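Local coordinates for invasion protein INVA (Salmonella enterica, PDB 2X49) that takes part in Salmonella invasion of the intestinal epithelium as a type III secretion export apparatus protein, represented here by its C-terminal domain, at residues A[55-60]-A[72-77]; A[145-150]-A[172-177]; A[181-186]-A[210-215]. All coordinates share one frame; numbering follows the deposited sequence.

Interaction 1 (A[55-60]-A[72-77]); sequences DDNSIV and TVYFDL
Asn57 O and Val73 N form the one full-strength hydrogen bond between 55-60 and 72-77, at 3.0 Å with an N-H...O angle of 149°; the donor lies above the carbonyl plane. The same oxygen takes a CA-H...O contact from Thr72 CA at 3.3 Å, so packing is close here, next to the antiparallel, non-hydrogen-bonded bridge of Ser58 with Thr72. Asn57 also lays its CB over one face of the Tyr74 ring, 4.3 Å from the centroid, and its amide plane is turned 34° from the ring. On the buried side, Ile59 CD1 meets the edge of the Phe75 ring, 4.0 Å from Phe75 CZ, while Val73 CG1, of the same segment as the ring, lies over one face toward its rim. The outer side is looser: Phe75 N gives Asn57 OD1 only a weak bond of 3.4 Å, whereas a water donates to Asn57 OD1 and accepts from Asp76 N. Asp55 OD1 steadies the turn leading into strand 58-63: Asn57 N closes an Asx turn on it, and Ser58 OG reaches it from the opposite face of the carboxylate. In the fold, the contact prolongs the pairing of strands 58-63 and 66-72, with helix 125-139 against Val73 and Phe75 and strand 95-99 against Thr72 and Tyr74.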
loop_
_atom_site.group_PDB
_atom_site.type_symbol
_atom_site.label_atom_id
_atom_site.label_comp_id
_atom_site.label_asym_id
_atom_site.label_seq_id
_atom_site.Cartn_x
_atom_site.Cartn_y
_atom_site.Cartn_z
ATOM N N ASP A 55 14.285 19.968 -9.567
ATOM C CA ASP A 55 14.907 19.468 -10.812
ATOM C C ASP A 55 13.845 18.879 -11.694
ATOM O O ASP A 55 12.650 18.885 -11.366
ATOM C CB ASP A 55 16.076 18.487 -10.622
ATOM C CG ASP A 55 15.683 17.084 -10.148
ATOM O OD1 ASP A 55 14.519 16.629 -10.302
ATOM O OD2 ASP A 55 16.626 16.414 -9.658
ATOM N N ASP A 56 14.271 18.448 -12.863
ATOM C CA ASP A 56 13.276 18.080 -13.904
ATOM C C ASP A 56 12.548 16.753 -13.652
ATOM O O ASP A 56 11.636 16.338 -14.375
ATOM C CB ASP A 56 13.941 17.965 -15.304
ATOM C CG ASP A 56 14.299 19.319 -15.936
ATOM O OD1 ASP A 56 13.842 20.390 -15.489
ATOM O OD2 ASP A 56 15.037 19.278 -16.943
ATOM N N ASN A 57 12.982 16.070 -12.597
ATOM C CA ASN A 57 12.575 14.675 -12.341
ATOM C C ASN A 57 12.123 14.458 -10.899
ATOM O O ASN A 57 12.316 13.410 -10.307
ATOM C CB ASN A 57 13.737 13.730 -12.705
ATOM C CG ASN A 57 14.126 13.837 -14.188
ATOM O OD1 ASN A 57 13.188 13.465 -15.062
ATOM N ND2 ASN A 57 15.239 14.247 -14.520
ATOM N N SER A 58 11.595 15.522 -10.346
ATOM C CA SER A 58 11.102 15.488 -8.933
ATOM C C SER A 58 9.663 15.947 -8.807
ATOM O O SER A 58 9.223 16.875 -9.483
ATOM C CB SER A 58 12.008 16.389 -8.050
ATOM O OG SER A 58 13.354 15.962 -8.062
ATOM N N ILE A 59 8.949 15.347 -7.863
ATOM C CA ILE A 59 7.542 15.701 -7.539
ATOM C C ILE A 59 7.381 15.679 -6.040
ATOM O O ILE A 59 7.957 14.833 -5.396
ATOM C CB ILE A 59 6.518 14.676 -8.149
ATOM C CG1 ILE A 59 6.608 14.650 -9.700
ATOM C CG2 ILE A 59 5.109 14.998 -7.697
ATOM C CD1 ILE A 59 5.817 15.711 -10.398
ATOM N N VAL A 60 6.692 16.660 -5.485
ATOM C CA VAL A 60 6.304 16.636 -4.065
ATOM C C VAL A 60 4.814 16.585 -3.843
ATOM O O VAL A 60 3.999 17.305 -4.422
ATOM C CB VAL A 60 6.841 17.899 -3.314
ATOM C CG1 VAL A 60 6.685 17.792 -1.739
ATOM C CG2 VAL A 60 8.289 18.151 -3.641
ATOM N N THR A 72 11.087 10.901 -6.790
ATOM C CA THR A 72 11.922 11.043 -7.982
ATOM C C THR A 72 11.366 10.150 -9.090
ATOM O O THR A 72 11.209 8.970 -8.903
ATOM C CB THR A 72 13.338 10.602 -7.638
ATOM O OG1 THR A 72 13.848 11.469 -6.603
ATOM C CG2 THR A 72 14.268 10.537 -8.859
ATOM N N VAL A 73 10.991 10.774 -10.194
ATOM C CA VAL A 73 10.444 10.108 -11.345
ATOM C C VAL A 73 11.249 10.561 -12.558
ATOM O O VAL A 73 11.226 11.732 -12.868
ATOM C CB VAL A 73 8.946 10.489 -11.569
ATOM C CG1 VAL A 73 8.386 9.872 -12.883
ATOM C CG2 VAL A 73 8.081 10.086 -10.389
ATOM N N TYR A 74 11.942 9.640 -13.208
ATOM C CA TYR A 74 12.703 9.957 -14.454
ATOM C C TYR A 74 11.769 9.823 -15.624
ATOM O O TYR A 74 11.664 8.797 -16.282
ATOM C CB TYR A 74 14.023 9.134 -14.572
ATOM C CG TYR A 74 15.062 9.605 -13.581
ATOM C CD1 TYR A 74 15.922 10.664 -13.880
ATOM C CD2 TYR A 74 15.200 9.020 -12.320
ATOM C CE1 TYR A 74 16.786 11.144 -13.000
ATOM C CE2 TYR A 74 16.088 9.486 -11.427
ATOM C CZ TYR A 74 16.908 10.534 -11.760
ATOM O OH TYR A 74 17.814 11.050 -10.862
ATOM N N PHE A 75 11.130 10.937 -15.930
ATOM C CA PHE A 75 10.046 11.024 -16.920
ATOM C C PHE A 75 10.429 10.506 -18.303
ATOM O O PHE A 75 9.587 9.973 -19.042
ATOM C CB PHE A 75 9.498 12.451 -17.069
ATOM C CG PHE A 75 8.753 12.936 -15.855
ATOM C CD1 PHE A 75 7.496 12.465 -15.593
ATOM C CD2 PHE A 75 9.352 13.803 -14.942
ATOM C CE1 PHE A 75 6.805 12.886 -14.459
ATOM C CE2 PHE A 75 8.662 14.220 -13.782
ATOM C CZ PHE A 75 7.398 13.765 -13.567
ATOM N N ASP A 76 11.693 10.650 -18.628
ATOM C CA ASP A 76 12.198 10.287 -19.972
ATOM C C ASP A 76 12.823 8.872 -20.019
ATOM O O ASP A 76 13.311 8.437 -21.058
ATOM C CB ASP A 76 13.196 11.355 -20.474
ATOM C CG ASP A 76 12.611 12.788 -20.435
ATOM O OD1 ASP A 76 11.409 12.942 -20.674
ATOM O OD2 ASP A 76 13.368 13.731 -20.107
ATOM N N LEU A 77 12.794 8.172 -18.875
ATOM C CA LEU A 77 13.419 6.811 -18.728
ATOM C C LEU A 77 12.334 5.778 -18.356
ATOM O O LEU A 77 11.165 6.096 -18.245
ATOM C CB LEU A 77 14.565 6.802 -17.690
ATOM C CG LEU A 77 15.727 7.827 -17.822
ATOM C CD1 LEU A 77 16.769 7.747 -16.719
ATOM C CD2 LEU A 77 16.364 7.597 -19.224
HETATM O O HOH W 1 13.893 11.679 -17.132
#

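Interaction 2 (A[145-150]-A[172-177]); sequences FGIQET and ATVQRI
Ile147, in the first turn of helix 147-158, meets Val174 and Gln175 at the start of helix 174-185. The turn is set up by Gly146, which occupies the N-cap position; its N-H donates to Glu149 OE1 on the anti side of the carboxylate, with Gly146 N 2.8 Å from that oxygen. Ile147 then splits its two branches. CG2, anti to the backbone N, lies 3.7 Å from Val174 CG1, whereas the CG1-CD1 arm crosses the Gln175 side chain at about a right angle. Gln175 leaves its helix pointing away, but a bend at chi2 (64°) swings the amide back, bringing NE2 to 3.7 Å from Ile147 CG1; this touch is van der Waals. One turn later, Thr150 directs its methyl across the interface, with CG2 3.8 Å from Ile177 CG2. Its hydroxyl instead has a hydrogen-bonding partner one residue beyond the second segment, Ser178 OG, adding a polar tie beside the methyl contact. On the opposing helix, Thr173 is the N-cap, and its OG1 accepts from Arg176 N at 3.2 Å. Leu154, farther along helix 147-158, touches both Val174 and Ile177. Apolar branches, methyls and the flat amide of Gln175 thus make the interface between the two first turns, an arrangement characteristic of helix-helix packing in an all-helical part of a fold, here with helix 162-169 as the intervening element.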
loop_
_atom_site.group_PDB
_atom_site.type_symbol
_atom_site.label_atom_id
_atom_site.label_comp_id
_atom_site.label_asym_id
_atom_site.label_seq_id
_atom_site.Cartn_x
_atom_site.Cartn_y
_atom_site.Cartn_z
ATOM N N PHE A 145 -10.999 10.356 4.087
ATOM C CA PHE A 145 -12.073 9.310 4.165
ATOM C C PHE A 145 -12.518 9.060 5.598
ATOM O O PHE A 145 -11.696 8.820 6.481
ATOM C CB PHE A 145 -11.552 7.995 3.563
ATOM C CG PHE A 145 -12.557 6.889 3.561
ATOM C CD1 PHE A 145 -13.421 6.717 2.495
ATOM C CD2 PHE A 145 -12.654 6.021 4.660
ATOM C CE1 PHE A 145 -14.374 5.676 2.524
ATOM C CE2 PHE A 145 -13.622 5.022 4.686
ATOM C CZ PHE A 145 -14.476 4.860 3.630
ATOM N N GLY A 146 -13.829 9.078 5.778
ATOM C CA GLY A 146 -14.485 8.847 7.104
ATOM C C GLY A 146 -15.921 8.393 7.067
ATOM O O GLY A 146 -16.375 7.751 6.145
ATOM N N ILE A 147 -16.657 8.800 8.081
ATOM C CA ILE A 147 -18.023 8.297 8.277
ATOM C C ILE A 147 -18.968 8.717 7.170
ATOM O O ILE A 147 -19.874 7.989 6.780
ATOM C CB ILE A 147 -18.631 8.783 9.633
ATOM C CG1 ILE A 147 -17.918 8.104 10.786
ATOM C CG2 ILE A 147 -20.092 8.498 9.659
ATOM C CD1 ILE A 147 -18.100 6.606 10.802
ATOM N N GLN A 148 -18.777 9.933 6.694
ATOM C CA GLN A 148 -19.671 10.471 5.657
ATOM C C GLN A 148 -19.516 9.660 4.391
ATOM O O GLN A 148 -20.495 9.307 3.752
ATOM C CB GLN A 148 -19.487 11.980 5.369
ATOM C CG GLN A 148 -19.957 12.880 6.490
ATOM C CD GLN A 148 -21.270 12.462 7.111
ATOM O OE1 GLN A 148 -21.283 11.978 8.242
ATOM N NE2 GLN A 148 -22.389 12.695 6.413
ATOM N N GLU A 149 -18.262 9.341 4.056
ATOM C CA GLU A 149 -17.970 8.533 2.855
ATOM C C GLU A 149 -18.492 7.112 3.033
ATOM O O GLU A 149 -19.083 6.500 2.137
ATOM C CB GLU A 149 -16.487 8.521 2.563
ATOM C CG GLU A 149 -15.936 9.818 2.042
ATOM C CD GLU A 149 -15.883 10.951 3.065
ATOM O OE1 GLU A 149 -15.574 10.702 4.273
ATOM O OE2 GLU A 149 -16.143 12.101 2.648
ATOM N N THR A 150 -18.289 6.594 4.223
ATOM C CA THR A 150 -18.786 5.239 4.541
ATOM C C THR A 150 -20.316 5.172 4.423
ATOM O O THR A 150 -20.911 4.256 3.859
ATOM C CB THR A 150 -18.332 4.824 5.959
ATOM O OG1 THR A 150 -16.906 4.801 6.009
ATOM C CG2 THR A 150 -18.915 3.467 6.393
ATOM N N ALA A 172 -22.986 -3.867 13.956
ATOM C CA ALA A 172 -21.912 -2.860 13.838
ATOM C C ALA A 172 -22.506 -1.513 13.494
ATOM O O ALA A 172 -23.402 -1.425 12.660
ATOM C CB ALA A 172 -20.882 -3.285 12.754
ATOM N N THR A 173 -22.027 -0.466 14.157
ATOM C CA THR A 173 -22.438 0.897 13.832
ATOM C C THR A 173 -21.688 1.416 12.632
ATOM O O THR A 173 -20.648 0.865 12.254
ATOM C CB THR A 173 -22.157 1.891 14.954
ATOM O OG1 THR A 173 -20.754 1.886 15.214
ATOM C CG2 THR A 173 -22.928 1.491 16.274
ATOM N N VAL A 174 -22.215 2.505 12.081
ATOM C CA VAL A 174 -21.592 3.169 10.917
ATOM C C VAL A 174 -20.133 3.530 11.235
ATOM O O VAL A 174 -19.212 3.354 10.437
ATOM C CB VAL A 174 -22.361 4.426 10.457
ATOM C CG1 VAL A 174 -21.559 5.145 9.404
ATOM C CG2 VAL A 174 -23.753 4.065 9.921
ATOM N N GLN A 175 -19.938 3.979 12.455
ATOM C CA GLN A 175 -18.593 4.334 12.923
ATOM C C GLN A 175 -17.640 3.154 12.897
ATOM O O GLN A 175 -16.467 3.251 12.495
ATOM C CB GLN A 175 -18.642 4.907 14.343
ATOM C CG GLN A 175 -17.275 5.261 14.876
ATOM C CD GLN A 175 -16.593 6.374 14.075
ATOM O OE1 GLN A 175 -15.675 6.000 13.167
ATOM N NE2 GLN A 175 -16.872 7.554 14.287
ATOM N N ARG A 176 -18.152 2.021 13.330
ATOM C CA ARG A 176 -17.359 0.784 13.383
ATOM C C ARG A 176 -17.029 0.293 11.980
ATOM O O ARG A 176 -15.905 -0.066 11.690
ATOM C CB ARG A 176 -18.098 -0.304 14.204
ATOM C CG ARG A 176 -17.476 -1.625 14.189
ATOM C CD ARG A 176 -16.056 -1.676 14.582
ATOM N NE ARG A 176 -15.743 -0.974 15.805
ATOM C CZ ARG A 176 -15.700 -1.524 17.006
ATOM N NH1 ARG A 176 -15.964 -2.809 17.165
ATOM N NH2 ARG A 176 -15.383 -0.777 18.043
ATOM N N ILE A 177 -18.016 0.388 11.107
ATOM C CA ILE A 177 -17.800 -0.006 9.706
ATOM C C ILE A 177 -16.701 0.898 9.089
ATOM O O ILE A 177 -15.790 0.425 8.382
ATOM C CB ILE A 177 -19.067 0.017 8.894
ATOM C CG1 ILE A 177 -20.049 -1.062 9.426
ATOM C CG2 ILE A 177 -18.684 -0.217 7.397
ATOM C CD1 ILE A 177 -21.501 -0.844 8.898
#

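Interaction 3 (A[181-186]-A[210-215]); sequences LQRLLS and DVINLV
Helix-helix packing within the helical region of this C-terminal domain brings Arg183 and Leu184, near the end of helix 174-185, against Val211, Ile212 and Val215 in the opening turns of helix 211-221. The short axes cross at -58° with a closest approach of 10.4 Å, a spacing bridged largely by the long Arg183 side chain. Its CB rests 3.9 Å from Val215 CG2, and beyond CG the chain runs extended (chi2 170°, chi3 -178°), which carries the guanidinium along to Val211 and Ile212. Val211 CG1 comes to 4.1 Å from Arg183 NE. Deeper in, Leu184 and Val215 slide past each other in opposite directions, Leu184 CD2 lying 4.1 Å from Val215 CG1. The second helix is capped by Asp210, whose OD2 accepts a nearly straight bond from Asn213 N at 3.0 Å and a weak one from Ile212 N; Asp210 OD1 is hydrogen-bonded to Ser259 OG. Helix 194-204, which lies between the two in sequence, packs on Leu181 and Leu214. At the exposed end of Arg183 the flat guanidinium is met over one face by a methyl, Ile212 CD1, displaced from the centre and 3.4 Å from Arg183 NH1.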
loop_
_atom_site.group_PDB
_atom_site.type_symbol
_atom_site.label_atom_id
_atom_site.label_comp_id
_atom_site.label_asym_id
_atom_site.label_seq_id
_atom_site.Cartn_x
_atom_site.Cartn_y
_atom_site.Cartn_z
ATOM N N LEU A 181 -13.067 -0.124 7.329
ATOM C CA LEU A 181 -12.714 0.277 5.945
ATOM C C LEU A 181 -11.390 1.046 5.907
ATOM O O LEU A 181 -10.544 0.820 5.025
ATOM C CB LEU A 181 -13.863 1.088 5.314
ATOM C CG LEU A 181 -15.230 0.393 5.067
ATOM C CD1 LEU A 181 -16.237 1.232 4.219
ATOM C CD2 LEU A 181 -15.039 -0.945 4.374
ATOM N N GLN A 182 -11.226 2.013 6.836
ATOM C CA GLN A 182 -9.983 2.790 6.929
ATOM C C GLN A 182 -8.779 1.900 7.171
ATOM O O GLN A 182 -7.703 2.106 6.608
ATOM C CB GLN A 182 -10.043 3.877 8.033
ATOM C CG GLN A 182 -10.872 5.044 7.770
ATOM C CD GLN A 182 -10.907 5.948 8.988
ATOM O OE1 GLN A 182 -10.909 5.460 10.126
ATOM N NE2 GLN A 182 -10.939 7.266 8.775
ATOM N N ARG A 183 -8.989 0.909 8.036
ATOM C CA ARG A 183 -7.902 0.005 8.400
ATOM C C ARG A 183 -7.509 -0.903 7.257
ATOM O O ARG A 183 -6.346 -1.238 7.081
ATOM C CB ARG A 183 -8.172 -0.703 9.728
ATOM C CG ARG A 183 -8.091 0.254 10.931
ATOM C CD ARG A 183 -8.602 -0.363 12.251
ATOM N NE ARG A 183 -8.543 0.619 13.366
ATOM C CZ ARG A 183 -7.420 0.962 13.976
ATOM N NH1 ARG A 183 -6.292 0.376 13.650
ATOM N NH2 ARG A 183 -7.417 1.874 14.937
ATOM N N LEU A 184 -8.472 -1.244 6.415
ATOM C CA LEU A 184 -8.200 -2.043 5.183
ATOM C C LEU A 184 -7.399 -1.177 4.189
ATOM O O LEU A 184 -6.301 -1.529 3.783
ATOM C CB LEU A 184 -9.479 -2.566 4.544
ATOM C CG LEU A 184 -10.213 -3.596 5.376
ATOM C CD1 LEU A 184 -11.568 -3.851 4.702
ATOM C CD2 LEU A 184 -9.334 -4.852 5.526
ATOM N N LEU A 185 -7.906 0.018 3.933
ATOM C CA LEU A 185 -7.313 0.912 2.927
ATOM C C LEU A 185 -5.935 1.318 3.324
ATOM O O LEU A 185 -5.069 1.458 2.477
ATOM C CB LEU A 185 -8.199 2.145 2.709
ATOM C CG LEU A 185 -9.534 1.917 2.018
ATOM C CD1 LEU A 185 -10.579 3.022 2.297
ATOM C CD2 LEU A 185 -9.309 1.795 0.523
ATOM N N SER A 186 -5.703 1.482 4.639
ATOM C CA SER A 186 -4.418 2.031 5.121
ATOM C C SER A 186 -3.318 1.017 4.892
ATOM O O SER A 186 -2.129 1.366 4.972
ATOM C CB SER A 186 -4.440 2.459 6.620
ATOM O OG SER A 186 -4.558 1.322 7.444
ATOM N N ASP A 210 -13.901 -6.244 19.153
ATOM C CA ASP A 210 -12.580 -5.553 19.154
ATOM C C ASP A 210 -12.208 -5.254 17.708
ATOM O O ASP A 210 -12.149 -6.130 16.853
ATOM C CB ASP A 210 -11.509 -6.408 19.816
ATOM C CG ASP A 210 -10.120 -5.791 19.745
ATOM O OD1 ASP A 210 -9.678 -5.203 20.768
ATOM O OD2 ASP A 210 -9.457 -5.917 18.699
ATOM N N VAL A 211 -11.979 -3.991 17.417
ATOM C CA VAL A 211 -11.856 -3.597 16.008
ATOM C C VAL A 211 -10.649 -4.196 15.287
ATOM O O VAL A 211 -10.719 -4.499 14.104
ATOM C CB VAL A 211 -11.870 -2.052 15.808
ATOM C CG1 VAL A 211 -10.596 -1.419 16.291
ATOM C CG2 VAL A 211 -12.075 -1.751 14.360
ATOM N N ILE A 212 -9.564 -4.362 16.011
ATOM C CA ILE A 212 -8.297 -4.853 15.386
ATOM C C ILE A 212 -8.512 -6.290 14.964
ATOM O O ILE A 212 -8.248 -6.712 13.827
ATOM C CB ILE A 212 -7.127 -4.774 16.299
ATOM C CG1 ILE A 212 -6.824 -3.316 16.596
ATOM C CG2 ILE A 212 -5.874 -5.388 15.676
ATOM C CD1 ILE A 212 -6.883 -2.488 15.424
ATOM N N ASN A 213 -9.023 -7.011 15.928
ATOM C CA ASN A 213 -9.316 -8.425 15.728
ATOM C C ASN A 213 -10.299 -8.580 14.571
ATOM O O ASN A 213 -10.145 -9.398 13.721
ATOM C CB ASN A 213 -9.850 -9.088 17.011
ATOM C CG ASN A 213 -8.784 -9.240 18.073
ATOM O OD1 ASN A 213 -7.607 -8.996 17.827
ATOM N ND2 ASN A 213 -9.197 -9.650 19.275
ATOM N N LEU A 214 -11.356 -7.774 14.577
ATOM C CA LEU A 214 -12.385 -7.834 13.527
ATOM C C LEU A 214 -11.778 -7.634 12.134
ATOM O O LEU A 214 -12.127 -8.333 11.158
ATOM C CB LEU A 214 -13.524 -6.798 13.791
ATOM C CG LEU A 214 -14.662 -6.741 12.777
ATOM C CD1 LEU A 214 -15.363 -8.104 12.715
ATOM C CD2 LEU A 214 -15.640 -5.569 13.037
ATOM N N VAL A 215 -10.924 -6.632 12.027
ATOM C CA VAL A 215 -10.256 -6.342 10.758
ATOM C C VAL A 215 -9.495 -7.554 10.234
ATOM O O VAL A 215 -9.559 -7.871 9.061
ATOM C CB VAL A 215 -9.301 -5.097 10.808
ATOM C CG1 VAL A 215 -8.447 -5.070 9.551
ATOM C CG2 VAL A 215 -10.137 -3.857 10.882
#

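How the interactions relate
From the N terminus, interaction 1 comes first, closing a short excursion made mostly of strand at the edge of the mixed sheet, just before the chain enters the antiparallel sheet. Interaction 2 then closes a loop containing helix 162-169, and interaction 3 one containing helix 194-204. The three follow in series, so none nests or crosses. Interaction 1 stands apart, with its nearest atoms about 19 Å from either of the others. Interactions 2 and 3 have centres about 12 Å apart and share helix 174-185: its start packs on helix 147-158 and its end on helix 211-221. They also touch directly, where Phe145 O and Gln182 NE2 make a probable hydrogen bond.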